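Local atomic coordinates of putative tetR family transcriptional regulator (Streptomyces coelicolor A3, PDB entry 2Q24), a protein that probably binds regulatory DNA as a dimeric, all-helical transcription factor of the TetR family, controlling the expression of target genes in Streptomyces. Residues Arg26-Glu31 and Pro56-Leu61; Arg39-Ala44 and Gly49-Asn54; Asn68-Leu73 and Gln127-Ala132; Arg91-Arg96 and Ala157-Ile162; Ala113-Ala116 and Asp120-Gly123. All coordinates share one frame; numbering follows the deposited sequence. Where two conformers were deposited one is given.

Contact 1: Arg26-Glu31 and Pro56-Leu61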
# COMPACT_ATOMS: atom_id res chain seq x y z
N ARG B 26 4.50 -4.52 17.74
CA ARG B 26 4.27 -4.27 19.16
C ARG B 26 5.63 -4.21 19.88
O ARG B 26 5.94 -3.24 20.59
CB ARG B 26 3.38 -5.40 19.70
CG ARG B 26 2.79 -5.27 21.11
CD ARG B 26 2.00 -6.58 21.46
NE ARG B 26 1.41 -7.19 20.24
CZ ARG B 26 1.12 -8.48 20.08
NH1 ARG B 26 1.32 -9.37 21.05
NH2 ARG B 26 0.59 -8.89 18.92
N VAL B 27 6.45 -5.22 19.66
CA VAL B 27 7.72 -5.34 20.39
C VAL B 27 8.76 -4.31 19.92
O VAL B 27 9.47 -3.71 20.73
CB VAL B 27 8.29 -6.80 20.33
CG1 VAL B 27 9.63 -6.90 21.09
CG2 VAL B 27 7.30 -7.80 20.93
N PHE B 28 8.87 -4.09 18.61
CA PHE B 28 9.81 -3.08 18.12
C PHE B 28 9.37 -1.68 18.53
O PHE B 28 10.21 -0.84 18.83
CB PHE B 28 10.02 -3.16 16.61
CG PHE B 28 10.94 -4.28 16.18
CD1 PHE B 28 12.25 -4.35 16.65
CD2 PHE B 28 10.49 -5.26 15.31
CE1 PHE B 28 13.09 -5.39 16.27
CE2 PHE B 28 11.33 -6.31 14.91
CZ PHE B 28 12.63 -6.36 15.39
N SER B 29 8.06 -1.41 18.55
CA SER B 29 7.64 -0.07 18.95
C SER B 29 7.88 0.20 20.44
O SER B 29 8.12 1.35 20.81
CB SER B 29 6.23 0.30 18.50
OG SER B 29 5.28 -0.53 19.12
N GLU B 30 7.84 -0.84 21.26
CA GLU B 30 8.13 -0.75 22.70
C GLU B 30 9.62 -0.71 23.03
O GLU B 30 10.04 0.05 23.91
CB GLU B 30 7.54 -1.95 23.44
CG GLU B 30 6.04 -1.91 23.63
CD GLU B 30 5.57 -2.96 24.62
OE1 GLU B 30 6.31 -3.23 25.61
N GLU B 31 10.40 -1.57 22.38
CA GLU B 31 11.77 -1.83 22.82
C GLU B 31 12.84 -1.40 21.81
O GLU B 31 14.04 -1.54 22.10
CB GLU B 31 11.95 -3.32 23.17
CG GLU B 31 11.16 -3.80 24.38
N PRO B 56 14.94 -13.88 7.61
CA PRO B 56 16.27 -14.37 7.91
C PRO B 56 17.19 -13.29 8.47
O PRO B 56 18.38 -13.53 8.68
CB PRO B 56 16.80 -14.81 6.53
CG PRO B 56 15.65 -14.65 5.57
CD PRO B 56 14.79 -13.60 6.18
N THR B 57 16.63 -12.12 8.71
CA THR B 57 17.40 -10.96 9.06
C THR B 57 16.48 -10.12 9.94
O THR B 57 15.27 -10.04 9.70
CB THR B 57 17.81 -10.25 7.73
OG1 THR B 57 19.20 -10.51 7.43
CG2 THR B 57 17.54 -8.80 7.75
N ARG B 58 17.04 -9.47 10.95
CA ARG B 58 16.24 -8.59 11.79
C ARG B 58 15.65 -7.44 10.97
O ARG B 58 14.47 -7.08 11.13
CB ARG B 58 17.12 -8.03 12.91
CG ARG B 58 16.37 -7.19 13.91
CD ARG B 58 17.33 -6.48 14.85
NE ARG B 58 17.70 -7.34 15.97
CZ ARG B 58 17.14 -7.26 17.19
NH1 ARG B 58 16.21 -6.35 17.45
NH2 ARG B 58 17.52 -8.09 18.15
N GLU B 59 16.47 -6.86 10.08
CA GLU B 59 15.95 -5.76 9.26
C GLU B 59 14.85 -6.19 8.28
O GLU B 59 13.95 -5.39 7.96
CB GLU B 59 17.04 -4.91 8.58
CG GLU B 59 18.42 -5.45 8.43
CD GLU B 59 19.09 -5.89 9.72
OE1 GLU B 59 19.48 -5.05 10.56
OE2 GLU B 59 19.23 -7.11 9.88
N ALA B 60 14.89 -7.43 7.82
CA ALA B 60 13.82 -7.92 6.95
C ALA B 60 12.51 -8.03 7.76
O ALA B 60 11.42 -7.71 7.26
CB ALA B 60 14.19 -9.20 6.35
N LEU B 61 12.63 -8.49 9.00
CA LEU B 61 11.47 -8.54 9.94
C LEU B 61 10.90 -7.16 10.20
O LEU B 61 9.69 -6.96 10.11
CB LEU B 61 11.83 -9.27 11.26
CG LEU B 61 10.66 -9.46 12.22
CD1 LEU B 61 9.54 -10.27 11.54
CD2 LEU B 61 11.11 -10.12 13.56
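Phe28 reaches from helix 17-31 to the first turn of helix 58-75, where its ring meets Arg58 and Leu61. The CA atoms are far apart, 10.0 Å from Phe28 CA to Leu61 CA, and the long side chain of Phe28 spans much of that distance. Its CG lies anti to the carbonyl carbon (chi1 -78°), which aims the ring at the other helix. Contact is made at the rim of the ring: CE2 lies 4.0 Å from Leu61 CD2, while CE1 approaches Arg58 NH1 at 3.5 Å. That nitrogen lies in the plane of the ring, with guanidinium and ring 69° apart, so this is an edge contact and not a cation-pi stack over the face. Arg58 leaves its helix with CG anti to the backbone N (chi1 -175°) and bends at chi3, which brings NH1 to the edge of the Phe28 ring; CG adds apolar contact, and NH2 is hydrogen-bonded to Ala35 O. The branched leucine packs on the ring edge. Both segments belong to the TetR-type DNA-binding region. Around them, Ile40 of helix 37-43 and Ala110 of helix 108-116 also touch Phe28, and Leu61 packs back on Ile20 and Leu21 of helix 17-31.

Contact 2: Arg39-Ala44 and Gly49-Asn54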
# COMPACT_ATOMS: atom_id res chain seq x y z
N ARG B 39 11.19 -12.85 22.02
CA ARG B 39 9.96 -12.21 22.54
C ARG B 39 8.87 -12.07 21.47
O ARG B 39 7.69 -12.31 21.75
CB ARG B 39 10.24 -10.85 23.22
CG ARG B 39 8.97 -10.14 23.70
CD ARG B 39 9.18 -9.32 24.96
NE ARG B 39 9.27 -7.88 24.69
CZ ARG B 39 8.27 -7.02 24.85
NH1 ARG B 39 7.08 -7.43 25.29
NH2 ARG B 39 8.45 -5.73 24.57
N ILE B 40 9.27 -11.69 20.24
CA ILE B 40 8.37 -11.59 19.08
C ILE B 40 7.80 -12.95 18.70
O ILE B 40 6.58 -13.09 18.54
CB ILE B 40 9.06 -10.95 17.83
CG1 ILE B 40 9.51 -9.53 18.17
CG2 ILE B 40 8.12 -11.04 16.58
CD1 ILE B 40 10.38 -8.84 17.13
N ALA B 41 8.68 -13.93 18.54
CA ALA B 41 8.25 -15.30 18.27
C ALA B 41 7.22 -15.76 19.35
O ALA B 41 6.17 -16.33 19.02
CB ALA B 41 9.45 -16.25 18.25
N ARG B 42 7.51 -15.45 20.61
CA ARG B 42 6.67 -15.86 21.77
C ARG B 42 5.27 -15.25 21.73
O ARG B 42 4.23 -15.97 22.04
CB ARG B 42 7.36 -15.50 23.09
CG ARG B 42 6.39 -15.68 24.35
CD ARG B 42 7.20 -15.78 25.63
NE ARG B 42 8.53 -15.14 25.55
CZ ARG B 42 8.81 -13.84 25.85
NH1 ARG B 42 7.83 -13.02 26.24
NH2 ARG B 42 10.06 -13.40 25.73
N GLU B 43 5.25 -13.93 21.39
CA GLU B 43 3.99 -13.22 21.38
C GLU B 43 3.14 -13.68 20.20
O GLU B 43 1.91 -13.78 20.32
CB GLU B 43 4.22 -11.71 21.31
CG GLU B 43 4.66 -11.10 22.63
CD GLU B 43 4.43 -9.59 22.68
OE1 GLU B 43 3.73 -9.07 21.78
OE2 GLU B 43 4.94 -8.93 23.62
N ALA B 44 3.81 -13.98 19.06
CA ALA B 44 3.14 -14.53 17.89
C ALA B 44 2.75 -15.99 18.06
O ALA B 44 2.04 -16.55 17.22
CB ALA B 44 4.02 -14.38 16.65
N GLY B 49 12.71 -20.84 15.08
CA GLY B 49 13.15 -21.34 13.76
C GLY B 49 12.20 -20.92 12.64
O GLY B 49 12.62 -20.44 11.57
N THR B 50 10.91 -21.08 12.90
CA THR B 50 9.84 -20.61 12.02
C THR B 50 10.00 -19.12 11.66
O THR B 50 9.82 -18.71 10.50
CB THR B 50 8.46 -20.86 12.69
OG1 THR B 50 8.48 -22.15 13.31
CG2 THR B 50 7.33 -20.78 11.69
N LEU B 51 10.36 -18.31 12.65
CA LEU B 51 10.55 -16.88 12.43
C LEU B 51 11.77 -16.63 11.55
O LEU B 51 11.71 -15.81 10.63
CB LEU B 51 10.65 -16.12 13.76
CG LEU B 51 10.72 -14.60 13.69
CD1 LEU B 51 10.07 -13.96 14.92
CD2 LEU B 51 12.17 -14.11 13.52
N TYR B 52 12.87 -17.34 11.83
CA TYR B 52 14.11 -17.21 11.05
C TYR B 52 13.93 -17.70 9.62
O TYR B 52 14.42 -17.07 8.68
CB TYR B 52 15.27 -17.93 11.74
CG TYR B 52 15.69 -17.29 13.04
CD1 TYR B 52 15.67 -18.01 14.23
CD2 TYR B 52 16.11 -15.97 13.08
CE1 TYR B 52 16.05 -17.42 15.43
CE2 TYR B 52 16.49 -15.37 14.26
CZ TYR B 52 16.46 -16.09 15.44
OH TYR B 52 16.85 -15.48 16.61
N ARG B 53 13.24 -18.82 9.45
CA ARG B 53 12.91 -19.33 8.12
C ARG B 53 12.20 -18.26 7.27
O ARG B 53 12.57 -18.05 6.11
CB ARG B 53 12.05 -20.60 8.22
CG ARG B 53 12.85 -21.90 8.37
N ASN B 54 11.22 -17.57 7.85
CA ASN B 54 10.43 -16.58 7.11
C ASN B 54 11.12 -15.20 6.96
O ASN B 54 10.90 -14.53 5.97
CB ASN B 54 9.04 -16.38 7.75
CG ASN B 54 8.31 -17.69 8.00
ND2 ASN B 54 8.19 -18.51 6.98
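Ile40, Ala41 and Leu51 form the apolar joint between the two helices of the predicted helix-turn-helix, the DNA-reading motif of TetR proteins. The interactions across it are purely van der Waals. The backbones come closest at Ala41 and Leu51, whose CA atoms are 6.5 Å apart; the small alanine lets the helices come this close, and its CB is 4.1 Å from Leu51 CD1. Leu51 was modelled in two conformers, and the contacts of its methyls are those of one of them. In this one CG is anti to its backbone N (chi1 -175°), which carries CD1 across to the first helix. Ile40 meets it with CG2, the branch anti to the backbone N, and the two side chains run at about a right angle. Ile40 also touches Val27 of helix 17-31, and both Ile40 and Leu51 touch Leu61 of helix 58-75, so the motif is seated on the helices before and after it.

Charged interactions stay away from this joint. Arg39 NH1 and Glu43 OE2 form a salt bridge of 3.1 Å one turn apart along helix 37-43, and Glu43 OE1 lies near Arg26 NH1. At the centre of the apolar joint, Leu51 CD1 lies 3.9 Å from Ile40 CG2 and equally 3.9 Å from Ala41 N.

Contact 3: Asn68-Leu73 and Gln127-Ala132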
# COMPACT_ATOMS: atom_id res chain seq x y z
N ASN B 68 3.42 -4.32 6.69
CA ASN B 68 2.16 -4.95 7.06
C ASN B 68 1.26 -3.99 7.84
O ASN B 68 0.04 -3.98 7.61
CB ASN B 68 2.45 -6.20 7.92
CG ASN B 68 1.18 -6.92 8.33
OD1 ASN B 68 0.79 -6.86 9.48
ND2 ASN B 68 0.53 -7.60 7.38
N GLU B 69 1.84 -3.18 8.73
CA GLU B 69 1.08 -2.22 9.53
C GLU B 69 0.40 -1.17 8.61
O GLU B 69 -0.79 -0.84 8.76
CB GLU B 69 2.01 -1.53 10.56
CG GLU B 69 1.38 -0.39 11.39
CD GLU B 69 0.52 -0.85 12.54
OE1 GLU B 69 0.35 -2.08 12.75
OE2 GLU B 69 0.01 0.04 13.27
N VAL B 70 1.17 -0.67 7.66
CA VAL B 70 0.65 0.28 6.64
C VAL B 70 -0.48 -0.38 5.85
O VAL B 70 -1.54 0.22 5.66
CB VAL B 70 1.80 0.70 5.68
CG1 VAL B 70 1.25 1.51 4.44
CG2 VAL B 70 2.83 1.57 6.49
N ALA B 71 -0.28 -1.60 5.36
CA ALA B 71 -1.29 -2.22 4.52
C ALA B 71 -2.56 -2.49 5.32
O ALA B 71 -3.68 -2.26 4.83
CB ALA B 71 -0.76 -3.48 3.89
N ARG B 72 -2.44 -2.95 6.56
CA ARG B 72 -3.66 -3.16 7.37
C ARG B 72 -4.46 -1.85 7.57
O ARG B 72 -5.68 -1.87 7.48
CB ARG B 72 -3.34 -3.82 8.70
CG ARG B 72 -3.03 -5.31 8.45
CD ARG B 72 -2.83 -6.08 9.77
NE ARG B 72 -1.50 -5.84 10.31
N LEU B 73 -3.75 -0.75 7.79
CA LEU B 73 -4.36 0.56 7.95
C LEU B 73 -5.12 0.96 6.67
O LEU B 73 -6.28 1.36 6.73
CB LEU B 73 -3.29 1.60 8.30
CG LEU B 73 -3.80 3.03 8.36
CD1 LEU B 73 -4.82 3.18 9.50
CD2 LEU B 73 -2.62 4.00 8.55
N GLN B 127 1.97 7.68 0.13
CA GLN B 127 0.98 7.76 -0.96
C GLN B 127 -0.21 6.83 -0.70
O GLN B 127 -1.37 7.18 -0.94
CB GLN B 127 1.65 7.40 -2.30
CG GLN B 127 2.86 8.29 -2.67
CD GLN B 127 4.24 7.75 -2.24
OE1 GLN B 127 4.54 7.58 -1.05
NE2 GLN B 127 5.09 7.53 -3.23
N LEU B 128 0.08 5.60 -0.28
CA LEU B 128 -0.99 4.61 -0.01
C LEU B 128 -1.93 5.16 1.08
O LEU B 128 -3.17 5.10 0.97
CB LEU B 128 -0.37 3.29 0.45
CG LEU B 128 0.40 2.45 -0.59
CD1 LEU B 128 1.19 1.35 0.13
CD2 LEU B 128 -0.59 1.85 -1.56
N ILE B 129 -1.33 5.69 2.15
CA ILE B 129 -2.13 6.15 3.29
C ILE B 129 -2.87 7.42 2.93
O ILE B 129 -4.03 7.59 3.27
CB ILE B 129 -1.26 6.44 4.49
CG1 ILE B 129 -0.69 5.11 5.03
CG2 ILE B 129 -2.11 7.17 5.57
CD1 ILE B 129 0.49 5.30 5.99
N GLN B 130 -2.21 8.32 2.24
CA GLN B 130 -2.96 9.51 1.71
C GLN B 130 -4.15 9.13 0.83
O GLN B 130 -5.23 9.78 0.87
CB GLN B 130 -2.02 10.48 1.04
CG GLN B 130 -1.30 11.31 2.11
CD GLN B 130 -0.26 12.32 1.58
OE1 GLN B 130 0.50 12.96 2.35
NE2 GLN B 130 -0.23 12.47 0.29
N SER B 131 -4.01 8.07 0.03
CA SER B 131 -5.11 7.65 -0.82
C SER B 131 -6.25 7.06 -0.03
O SER B 131 -7.40 7.26 -0.39
CB SER B 131 -4.60 6.67 -1.89
OG SER B 131 -5.61 6.42 -2.87
N ALA B 132 -5.93 6.36 1.06
CA ALA B 132 -6.96 5.79 1.96
C ALA B 132 -7.76 6.94 2.56
O ALA B 132 -8.98 6.91 2.66
CB ALA B 132 -6.28 4.97 3.06
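Leu128 and Ile129, side by side on helix 125-142, both meet Val70 of helix 58-75. Leu128 comes first along the segment and sends CD1 to within 4.3 Å of Val70 CG1. It lies toward the dimer partner, touching Asp75 of the second subunit, so a leucine here serves the helix pair and the subunit boundary together.

Ile129 follows and takes the larger share. With CG1 anti to the carbonyl carbon (chi1 -69°), its longer branch swings toward the other helix, where CG1 sits 4.1 Å from Val70 CG1 and 4.2 Å from Leu73 CD2. It crosses both side chains at about a right angle, so that CG1 touches both Val70 and Leu73, three residues apart. Val70 answers with CG1, the methyl anti to its backbone N. The methyls of valine stay near their own backbone, and the longer branch of isoleucine spans the remaining distance.

The two helices belong to the all-helical TetR fold: helix 58-75 runs on from the DNA-binding region, and here it lies nearly parallel to helix 125-142, the axes of segments 68-73 and 127-132 approaching to 9.8 Å at 16°. Trp93 and Tyr100 of helix 86-106 and Phe156 of helix 152-165 also pack on Ile129.

Further along, Ala132 CB points toward the first helix, but its nearest atom there, Leu73 O, is 5.1 Å away, and its methyl touches the Trp93 ring.

Contact 4: Arg91-Arg96 and Ala157-Ile162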
# COMPACT_ATOMS: atom_id res chain seq x y z
N ARG B 91 -13.68 8.99 11.12
CA ARG B 91 -13.32 9.11 12.53
C ARG B 91 -12.65 7.83 13.07
O ARG B 91 -11.61 7.90 13.71
CB ARG B 91 -14.57 9.47 13.37
CG ARG B 91 -14.41 9.39 14.91
CD ARG B 91 -15.62 9.97 15.66
NE ARG B 91 -16.13 11.23 15.08
CZ ARG B 91 -15.82 12.48 15.47
NH1 ARG B 91 -15.00 12.72 16.48
NH2 ARG B 91 -16.35 13.49 14.83
N ALA B 92 -13.27 6.67 12.83
CA ALA B 92 -12.68 5.39 13.32
C ALA B 92 -11.32 5.19 12.71
O ALA B 92 -10.35 4.81 13.40
CB ALA B 92 -13.60 4.21 13.03
N TRP B 93 -11.20 5.47 11.42
CA TRP B 93 -9.91 5.28 10.76
C TRP B 93 -8.82 6.23 11.27
O TRP B 93 -7.66 5.86 11.38
CB TRP B 93 -10.09 5.44 9.24
CG TRP B 93 -8.84 5.10 8.43
CD1 TRP B 93 -8.49 3.88 7.90
CD2 TRP B 93 -7.80 6.01 8.09
NE1 TRP B 93 -7.27 3.99 7.23
CE2 TRP B 93 -6.83 5.29 7.34
CE3 TRP B 93 -7.59 7.38 8.36
CZ2 TRP B 93 -5.69 5.91 6.81
CZ3 TRP B 93 -6.43 8.01 7.83
CH2 TRP B 93 -5.48 7.26 7.09
N THR B 94 -9.15 7.46 11.56
CA THR B 94 -8.17 8.38 12.09
C THR B 94 -7.56 7.90 13.42
O THR B 94 -6.44 8.13 13.68
CB THR B 94 -8.70 9.82 12.22
OG1 THR B 94 -9.70 9.90 13.21
CG2 THR B 94 -9.16 10.36 10.92
N ARG B 95 -8.34 7.22 14.24
CA ARG B 95 -7.78 6.58 15.44
C ARG B 95 -6.77 5.49 15.05
O ARG B 95 -5.70 5.38 15.65
CB ARG B 95 -8.90 6.05 16.38
CG ARG B 95 -9.70 7.14 17.06
CD ARG B 95 -10.71 6.64 18.18
NE ARG B 95 -10.06 5.66 19.04
CZ ARG B 95 -9.45 5.93 20.19
NH1 ARG B 95 -9.42 7.17 20.68
NH2 ARG B 95 -8.87 4.94 20.86
N ARG B 96 -7.09 4.71 14.02
CA ARG B 96 -6.15 3.68 13.52
C ARG B 96 -4.90 4.33 12.94
O ARG B 96 -3.79 3.81 13.09
CB ARG B 96 -6.82 2.76 12.46
CG ARG B 96 -8.02 1.95 13.02
CD ARG B 96 -7.61 1.12 14.23
NE ARG B 96 -6.84 -0.03 13.84
CZ ARG B 96 -5.80 -0.54 14.51
NH1 ARG B 96 -5.32 0.02 15.63
NH2 ARG B 96 -5.22 -1.63 14.02
N ALA B 157 -1.14 15.63 7.35
CA ALA B 157 -0.20 16.40 8.19
C ALA B 157 -0.83 16.72 9.56
O ALA B 157 -0.17 16.76 10.56
CB ALA B 157 0.15 17.68 7.48
N ALA B 158 -2.13 16.97 9.55
CA ALA B 158 -2.86 17.24 10.84
C ALA B 158 -2.79 16.03 11.74
O ALA B 158 -2.42 16.11 12.91
CB ALA B 158 -4.36 17.64 10.51
N LEU B 159 -3.11 14.87 11.19
CA LEU B 159 -3.03 13.65 12.02
C LEU B 159 -1.59 13.31 12.49
O LEU B 159 -1.38 12.86 13.61
CB LEU B 159 -3.64 12.49 11.21
CG LEU B 159 -5.11 12.64 10.80
CD1 LEU B 159 -5.51 11.48 9.76
CD2 LEU B 159 -6.00 12.61 12.01
N ALA B 160 -0.63 13.47 11.59
CA ALA B 160 0.79 13.28 11.90
C ALA B 160 1.18 14.16 13.08
O ALA B 160 1.93 13.72 13.93
CB ALA B 160 1.66 13.60 10.73
N GLY B 161 0.67 15.39 13.09
CA GLY B 161 1.01 16.32 14.15
C GLY B 161 0.50 15.86 15.51
O GLY B 161 1.18 16.00 16.54
N ILE B 162 -0.72 15.32 15.51
CA ILE B 162 -1.33 14.80 16.75
C ILE B 162 -0.47 13.65 17.27
O ILE B 162 -0.21 13.56 18.45
CB ILE B 162 -2.77 14.30 16.49
CG1 ILE B 162 -3.62 15.54 16.11
CG2 ILE B 162 -3.39 13.60 17.76
CD1 ILE B 162 -5.04 15.23 15.72
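In the helical bundle of the SbtR-like C-terminal domain, Leu159 of helix 152-165 packs against Trp93 and Thr94 of helix 86-106. The CA atoms of Thr94 and Leu159 are 7.4 Å apart, and one leucine supplies the whole contact from its side. Its CG is anti to the carbonyl carbon (chi1 -61°), which lets the forked end divide between two partners.

One branch, CD1, goes to the indole: it lies 4.1 Å from Trp93 CZ3, near the plane of the ring and at its edge, so the six-membered ring presents its rim and not its face. The other branch, CD2, rests 3.9 Å from Thr94 CB. Between them Thr94 CG2 touches both methyls. The leucine crosses each partner at about a right angle, and its own other neighbours, Phe97 of helix 86-106 and Leu179 of helix 172-185, keep it in apolar surroundings.

Tryptophan suits its place because it is both large and polar at one point. Its ring also packs on Leu133 and Leu136 of helix 125-142 and Leu80 of helix 77-83, while its NE1, in this buried setting, is hydrogen-bonded to Leu73 O. Threonine solves a similar problem within its own helix. It turns its hydroxyl back to the preceding turn and offers the methyl to Leu159: Thr94 OG1 donates to Arg91 O at 2.8 Å, approaching 27° out of the carbonyl plane with a C=O...donor angle of 122°.

Contact 5: Ala113-Ala116 and Asp120-Gly123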
# COMPACT_ATOMS: atom_id res chain seq x y z
N ALA B 113 17.66 1.34 11.37
CA ALA B 113 18.59 0.23 11.16
C ALA B 113 18.33 -0.49 9.84
O ALA B 113 19.25 -1.05 9.21
CB ALA B 113 18.52 -0.74 12.32
N VAL B 114 17.07 -0.48 9.40
CA VAL B 114 16.76 -0.98 8.07
C VAL B 114 17.44 -0.08 7.00
O VAL B 114 18.06 -0.60 6.06
CB VAL B 114 15.25 -1.04 7.81
CG1 VAL B 114 14.97 -1.52 6.40
CG2 VAL B 114 14.56 -1.95 8.82
N VAL B 115 17.31 1.24 7.16
CA VAL B 115 17.98 2.18 6.27
C VAL B 115 19.48 1.94 6.24
O VAL B 115 20.07 1.78 5.17
CB VAL B 115 17.70 3.64 6.68
CG1 VAL B 115 18.45 4.60 5.77
CG2 VAL B 115 16.21 3.92 6.67
N ALA B 116 20.10 1.92 7.41
CA ALA B 116 21.55 1.94 7.52
C ALA B 116 22.16 0.66 6.97
O ALA B 116 23.38 0.56 6.81
CB ALA B 116 21.97 2.16 8.97
N ASP B 120 14.76 -0.10 2.55
CA ASP B 120 13.83 1.05 2.56
C ASP B 120 12.48 0.59 3.00
O ASP B 120 11.72 0.03 2.20
CB ASP B 120 13.75 1.75 1.18
CG ASP B 120 12.54 2.73 1.08
OD1 ASP B 120 12.22 3.41 2.09
OD2 ASP B 120 11.93 2.80 0.01
N PRO B 121 12.17 0.78 4.29
CA PRO B 121 10.92 0.29 4.83
C PRO B 121 9.71 1.05 4.26
O PRO B 121 8.63 0.48 4.24
CB PRO B 121 11.03 0.55 6.34
CG PRO B 121 12.15 1.49 6.51
CD PRO B 121 13.00 1.47 5.30
N TYR B 122 9.92 2.27 3.78
CA TYR B 122 8.80 3.23 3.61
C TYR B 122 8.14 3.11 2.27
O TYR B 122 6.91 3.23 2.18
CB TYR B 122 9.28 4.68 3.78
CG TYR B 122 9.90 4.90 5.13
CD1 TYR B 122 9.13 4.79 6.29
CD2 TYR B 122 11.26 5.14 5.25
CE1 TYR B 122 9.68 4.97 7.56
CE2 TYR B 122 11.85 5.31 6.53
CZ TYR B 122 11.03 5.22 7.66
OH TYR B 122 11.55 5.38 8.92
N GLY B 123 8.94 2.93 1.23
CA GLY B 123 8.38 2.75 -0.12
C GLY B 123 7.36 3.86 -0.40
O GLY B 123 7.65 5.05 -0.21
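Val114 packs against Pro121 where the chain leaves helix 108-116 and folds back through a loop that contains an Asx turn at Asp120. Followed outward from CB, Val114 divides into two methyls. CG1 is anti to the backbone N (chi1 178°) and points into the loop: it lies 3.7 Å from Pro121 CD, 4.1 Å from Pro121 CG and 4.1 Å from Asp120 N. CG2, the branch beside the backbone N, faces helix 58-75 instead and packs on Glu59 O; Ile62 and Glu63 of that helix also touch Val114. A short, forked side chain thus serves the returning loop and a neighbouring helix at once.

Val115 adds a looser touch at the exposed border, its CG2 4.3 Å from Pro121 CD. Proline is apt here: its ring gives a rigid apolar surface to the valines, and its CG also sits 3.8 Å above one face of the Tyr122 ring, toward the rim. Tyr122 in turn makes an edge-to-face pair with Tyr66. Pro121 O accepts a hydrogen bond from Arg67 of the second subunit, tying the loop to the dimer.

Asp120 turns its CB away from the helix and uses its carboxylate on the loop itself. The backbone at Gly123 has a positive phi, which favours glycine, and its N donates to Asp120 OD2; Tyr122 N reaches Asp120 OD1 at 3.1 Å, from above the carboxylate plane.

Contacts 1 to 4 are buried helix-to-helix joints, whereas contact 5 is partly buried and joins a helix end to a loop. Contacts 1 and 2 lie together in the DNA-binding region, contact 2 nested within the chain closed by contact 1, and they meet through Phe28 on Ile40. Helix 58-75 serves both contact 1 and contact 3, whose centres are 19 Å apart. Contacts 3 and 4 interlock near the middle of the chain through Trp93. Contacts 2, 3 and 4 join aliphatic groups, the last with an indole edge; contact 1 adds a guanidinium, and contact 5 a carboxylate-braced turn. Contacts 3 and 5 also touch the second subunit.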